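Local coordinates for SnoaL-like domain-containing protein (Kribbella flavida, PDB 4GB5) that is of unknown function but carries a SnoaL-like domain of the NTF2 clan, a fold whose cone-shaped cavity often binds small molecules, at residues T30-P33 / R34-T38; W102-A105 / E106-G109. All coordinates share one frame; numbering follows the deposited sequence.

Contact 1 (T30-P33 / R34-T38); sequences TDLP and RRVHT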
loop_
_atom_site.group_PDB
_atom_site.type_symbol
_atom_site.label_atom_id
_atom_site.label_comp_id
_atom_site.label_asym_id
_atom_site.label_seq_id
_atom_site.Cartn_x
_atom_site.Cartn_y
_atom_site.Cartn_z
ATOM N N THR A 30 8.513 22.097 -5.513
ATOM C CA THR A 30 9.423 23.181 -5.173
ATOM C C THR A 30 10.095 22.987 -3.829
ATOM O O THR A 30 11.328 22.908 -3.766
ATOM C CB THR A 30 8.620 24.496 -5.206
ATOM O OG1 THR A 30 8.110 24.669 -6.539
ATOM C CG2 THR A 30 9.484 25.643 -4.810
ATOM N N ASP A 31 9.310 22.945 -2.760
ATOM C CA ASP A 31 9.826 22.763 -1.400
ATOM C C ASP A 31 10.117 21.296 -1.045
ATOM O O ASP A 31 11.231 20.959 -0.618
ATOM C CB ASP A 31 8.834 23.380 -0.399
ATOM C CG ASP A 31 9.230 23.158 1.053
ATOM O OD1 ASP A 31 10.118 23.887 1.526
ATOM O OD2 ASP A 31 8.640 22.279 1.723
ATOM N N LEU A 32 9.127 20.439 -1.225
ATOM C CA LEU A 32 9.205 19.033 -0.811
ATOM C C LEU A 32 10.431 18.331 -1.417
ATOM O O LEU A 32 11.096 17.559 -0.695
ATOM C CB LEU A 32 7.913 18.319 -1.127
ATOM C CG LEU A 32 7.459 17.167 -0.264
ATOM C CD1 LEU A 32 7.773 17.357 1.230
ATOM C CD2 LEU A 32 5.959 17.014 -0.511
ATOM N N PRO A 33 10.750 18.545 -2.726
ATOM C CA PRO A 33 11.934 17.810 -3.215
ATOM C C PRO A 33 13.202 18.099 -2.422
ATOM O O PRO A 33 14.027 17.177 -2.321
ATOM C CB PRO A 33 12.059 18.259 -4.661
ATOM C CG PRO A 33 10.619 18.566 -5.061
ATOM C CD PRO A 33 10.008 19.177 -3.845
ATOM N N ARG A 34 13.363 19.297 -1.874
ATOM C CA ARG A 34 14.536 19.564 -1.062
ATOM C C ARG A 34 14.553 18.807 0.254
ATOM O O ARG A 34 15.607 18.554 0.813
ATOM C CB ARG A 34 14.642 21.062 -0.771
ATOM C CG ARG A 34 14.652 21.905 -1.995
ATOM C CD ARG A 34 16.052 22.351 -2.357
ATOM N NE ARG A 34 16.135 22.696 -3.775
ATOM C CZ ARG A 34 17.227 22.574 -4.522
ATOM N NH1 ARG A 34 18.369 22.114 -4.001
ATOM N NH2 ARG A 34 17.174 22.909 -5.804
ATOM N N ARG A 35 13.364 18.482 0.745
ATOM C CA ARG A 35 13.221 17.715 1.977
ATOM C C ARG A 35 13.359 16.227 1.755
ATOM O O ARG A 35 13.521 15.446 2.702
ATOM C CB ARG A 35 11.844 17.990 2.567
ATOM C CG ARG A 35 11.700 19.480 2.855
ATOM C CD ARG A 35 10.443 19.806 3.620
ATOM N NE ARG A 35 10.308 21.260 3.726
ATOM C CZ ARG A 35 10.864 22.021 4.666
ATOM N NH1 ARG A 35 11.585 21.480 5.637
ATOM N NH2 ARG A 35 10.676 23.338 4.639
ATOM N N VAL A 36 13.226 15.794 0.504
ATOM C CA VAL A 36 13.259 14.360 0.162
ATOM C C VAL A 36 14.521 13.851 -0.517
ATOM O O VAL A 36 14.929 12.719 -0.303
ATOM C CB VAL A 36 12.052 14.024 -0.743
ATOM C CG1 VAL A 36 12.023 12.615 -1.250
ATOM C CG2 VAL A 36 10.761 14.318 0.020
ATOM N N HIS A 37 15.101 14.698 -1.357
ATOM C CA HIS A 37 16.208 14.317 -2.249
ATOM C C HIS A 37 17.489 15.091 -1.992
ATOM O O HIS A 37 17.488 16.228 -1.480
ATOM C CB HIS A 37 15.760 14.598 -3.698
ATOM C CG HIS A 37 14.642 13.706 -4.161
ATOM N ND1 HIS A 37 14.805 12.342 -4.285
ATOM C CD2 HIS A 37 13.377 13.973 -4.558
ATOM C CE1 HIS A 37 13.668 11.802 -4.685
ATOM N NE2 HIS A 37 12.789 12.766 -4.880
ATOM N N THR A 38 18.590 14.457 -2.358
ATOM C CA THR A 38 19.832 15.196 -2.487
ATOM C C THR A 38 19.866 16.083 -3.749
ATOM O O THR A 38 19.040 15.964 -4.659
ATOM C CB THR A 38 21.028 14.224 -2.568
ATOM O OG1 THR A 38 20.840 13.347 -3.663
ATOM C CG2 THR A 38 21.182 13.366 -1.309
HETATM O O HOH W 1 13.416 21.765 -4.962
#
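The torsions of Asp31 and Arg35, four residues on, bring their charged ends together: the carboxylate of Asp31 stands anti to its own nitrogen (chi1 176°), while Arg35 sends CG anti to the carbonyl carbon and stays extended as far as NE. The guanidinium then grips the carboxylate side-on with two nitrogens, one to each oxygen. Arg35 NE reaches Asp31 OD2 at 2.8 Å in a nearly straight bond lying in the guanidinium plane, and Arg35 NH2 reaches Asp31 OD1 at 3.2 Å, more bent, on the syn lone pair. The two planes are turned 49° apart, so the grip is twisted rather than flat. The second arginine goes another way. Arg34 bends at chi2 (-101°), and a water that donates to Thr30 O at 2.7 Å accepts a weak bond from Arg34 NE; Arg34 NH1 forms a salt bridge with Asp39.

Backbone bonds wind the turn between these side chains. Arg34 N donates to Asp31 O at 3.0 Å, and His37 N to Pro33 O at 2.9 Å, closing the last turn of the helix. On the side facing helix 6-25, Leu32 CG lies 4.4 Å from Val36 CG2, and both side chains pack on Ile23. Val36 CG1 sits over the centre of one face of the His37 ring, whose ND1 bonds to Leu134 O. The pattern is that of a short helix whose N-terminal approach is tied to it by an i to i+4 salt bridge on the exposed side, here joining helix 6-25 to strand 131-145 in the NTF2-like alpha+beta fold.

Contact 2 (W102-A105 / E106-G109); sequences WLPA and EVAG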
loop_
_atom_site.group_PDB
_atom_site.type_symbol
_atom_site.label_atom_id
_atom_site.label_comp_id
_atom_site.label_asym_id
_atom_site.label_seq_id
_atom_site.Cartn_x
_atom_site.Cartn_y
_atom_site.Cartn_z
ATOM N N TRP A 102 -4.067 9.756 -14.003
ATOM C CA TRP A 102 -5.308 10.005 -14.730
ATOM C C TRP A 102 -5.173 11.183 -15.639
ATOM O O TRP A 102 -4.791 12.265 -15.201
ATOM C CB TRP A 102 -6.444 10.214 -13.752
ATOM C CG TRP A 102 -6.893 8.933 -13.043
ATOM C CD1 TRP A 102 -7.760 8.000 -13.532
ATOM C CD2 TRP A 102 -6.469 8.465 -11.772
ATOM N NE1 TRP A 102 -7.895 6.988 -12.623
ATOM C CE2 TRP A 102 -7.135 7.261 -11.527
ATOM C CE3 TRP A 102 -5.607 8.964 -10.793
ATOM C CZ2 TRP A 102 -6.948 6.542 -10.366
ATOM C CZ3 TRP A 102 -5.452 8.248 -9.625
ATOM C CH2 TRP A 102 -6.093 7.038 -9.450
ATOM N N LEU A 103 -5.506 10.970 -16.896
ATOM C CA LEU A 103 -5.539 12.047 -17.881
ATOM C C LEU A 103 -6.865 12.769 -17.794
ATOM O O LEU A 103 -7.894 12.165 -17.533
ATOM C CB LEU A 103 -5.394 11.506 -19.303
ATOM C CG LEU A 103 -3.990 11.043 -19.684
ATOM C CD1 LEU A 103 -3.066 12.239 -19.783
ATOM C CD2 LEU A 103 -3.396 10.046 -18.682
ATOM N N PRO A 104 -6.851 14.069 -18.060
ATOM C CA PRO A 104 -8.119 14.789 -18.140
ATOM C C PRO A 104 -8.958 14.284 -19.292
ATOM O O PRO A 104 -8.469 13.815 -20.297
ATOM C CB PRO A 104 -7.692 16.240 -18.370
ATOM C CG PRO A 104 -6.363 16.148 -18.996
ATOM C CD PRO A 104 -5.699 14.900 -18.447
ATOM N N ALA A 105 -10.263 14.424 -19.145
ATOM C CA ALA A 105 -11.200 14.062 -20.175
ATOM C C ALA A 105 -10.933 14.739 -21.515
ATOM O O ALA A 105 -11.190 14.154 -22.580
ATOM C CB ALA A 105 -12.643 14.367 -19.689
ATOM N N GLU A 106 -10.439 15.970 -21.475
ATOM C CA GLU A 106 -10.198 16.746 -22.705
ATOM C C GLU A 106 -9.155 16.004 -23.551
ATOM O O GLU A 106 -9.127 16.137 -24.794
ATOM C CB GLU A 106 -9.705 18.173 -22.355
ATOM C CG GLU A 106 -9.282 19.036 -23.574
ATOM C CD GLU A 106 -8.610 20.366 -23.190
ATOM O OE1 GLU A 106 -8.372 20.624 -21.975
ATOM O OE2 GLU A 106 -8.307 21.159 -24.120
ATOM N N VAL A 107 -8.300 15.225 -22.897
ATOM C CA VAL A 107 -7.239 14.465 -23.599
ATOM C C VAL A 107 -7.639 12.996 -23.829
ATOM O O VAL A 107 -7.410 12.427 -24.894
ATOM C CB VAL A 107 -5.918 14.566 -22.810
ATOM C CG1 VAL A 107 -4.867 13.593 -23.336
ATOM C CG2 VAL A 107 -5.414 16.007 -22.877
ATOM N N ALA A 108 -8.269 12.386 -22.840
ATOM C CA ALA A 108 -8.631 10.981 -22.929
ATOM C C ALA A 108 -9.801 10.722 -23.856
ATOM O O ALA A 108 -9.941 9.629 -24.400
ATOM C CB ALA A 108 -8.952 10.457 -21.569
ATOM N N GLY A 109 -10.659 11.716 -24.047
ATOM C CA GLY A 109 -11.789 11.514 -24.920
ATOM C C GLY A 109 -12.603 10.359 -24.393
ATOM O O GLY A 109 -12.784 10.218 -23.184
#
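Apolar contacts of Leu103 and Pro104, in the loop before helix 105-108, with Val107 and Ala108 form the side-chain part of the contact. Pro104 and Val107 lie side by side and point the same way, with Pro104 CG 4.0 Å from Val107 CG2. The valine offers that methyl because its chi1 of 169° sets CG1 anti to the backbone nitrogen and leaves CG2 beside it. Leu103 divides its contact: CD1 approaches Val107 CG1 at 4.2 Å, whereas CB lies 4.3 Å from Ala108 CB. Phe72 also touches the Leu103 side chain, and Asp113 touches that of Ala108, which ties the turn to neighbouring loops.

Hydrogen bonding is entirely a matter of the backbone. Pro104, at the N-cap position, offers its carbonyl oxygen to two donors. Ala108 N comes to Pro104 O at 2.9 Å, in the carbonyl plane and almost straight, while Val107 N reaches the same Pro104 O at 3.0 Å from well above that plane. The following carbonyl, Ala105 O, takes Gly109 N at 2.9 Å. There the chain leaves the helix with a positive phi of 59°, a conformation that glycine adopts readily.

Before the turn, the strand end is held from elsewhere: Trp102 stacks on Tyr143 of the second subunit. Within the turn itself, three backbone bonds, two of them to one proline carbonyl, and a few apolar side-chain contacts make up the interaction. With no charged side chain taking part in it, the contact probably depends little on ionisation.

How the contacts relate
Both contacts are centred on a short helix, but their places in the fold differ. Contact 1 is partly buried, with its centre about 12 Å from that of the chain; contact 2 is a surface turn about 23 Å out. Their own centres are 29 Å apart, and they share no helix or strand: contact 1 runs from helix 32-36 into strand 37-38, contact 2 from the end of strand 90-102 into helix 105-108. The chemistry does not follow a simple rule of charge outside and oil inside. Contact 1 combines an exposed ion pair with an apolar side that packs against helix 6-25, whereas contact 2, though more peripheral, relies on backbone bonds and small apolar groups. Only contact 2 includes a residue reached by another subunit.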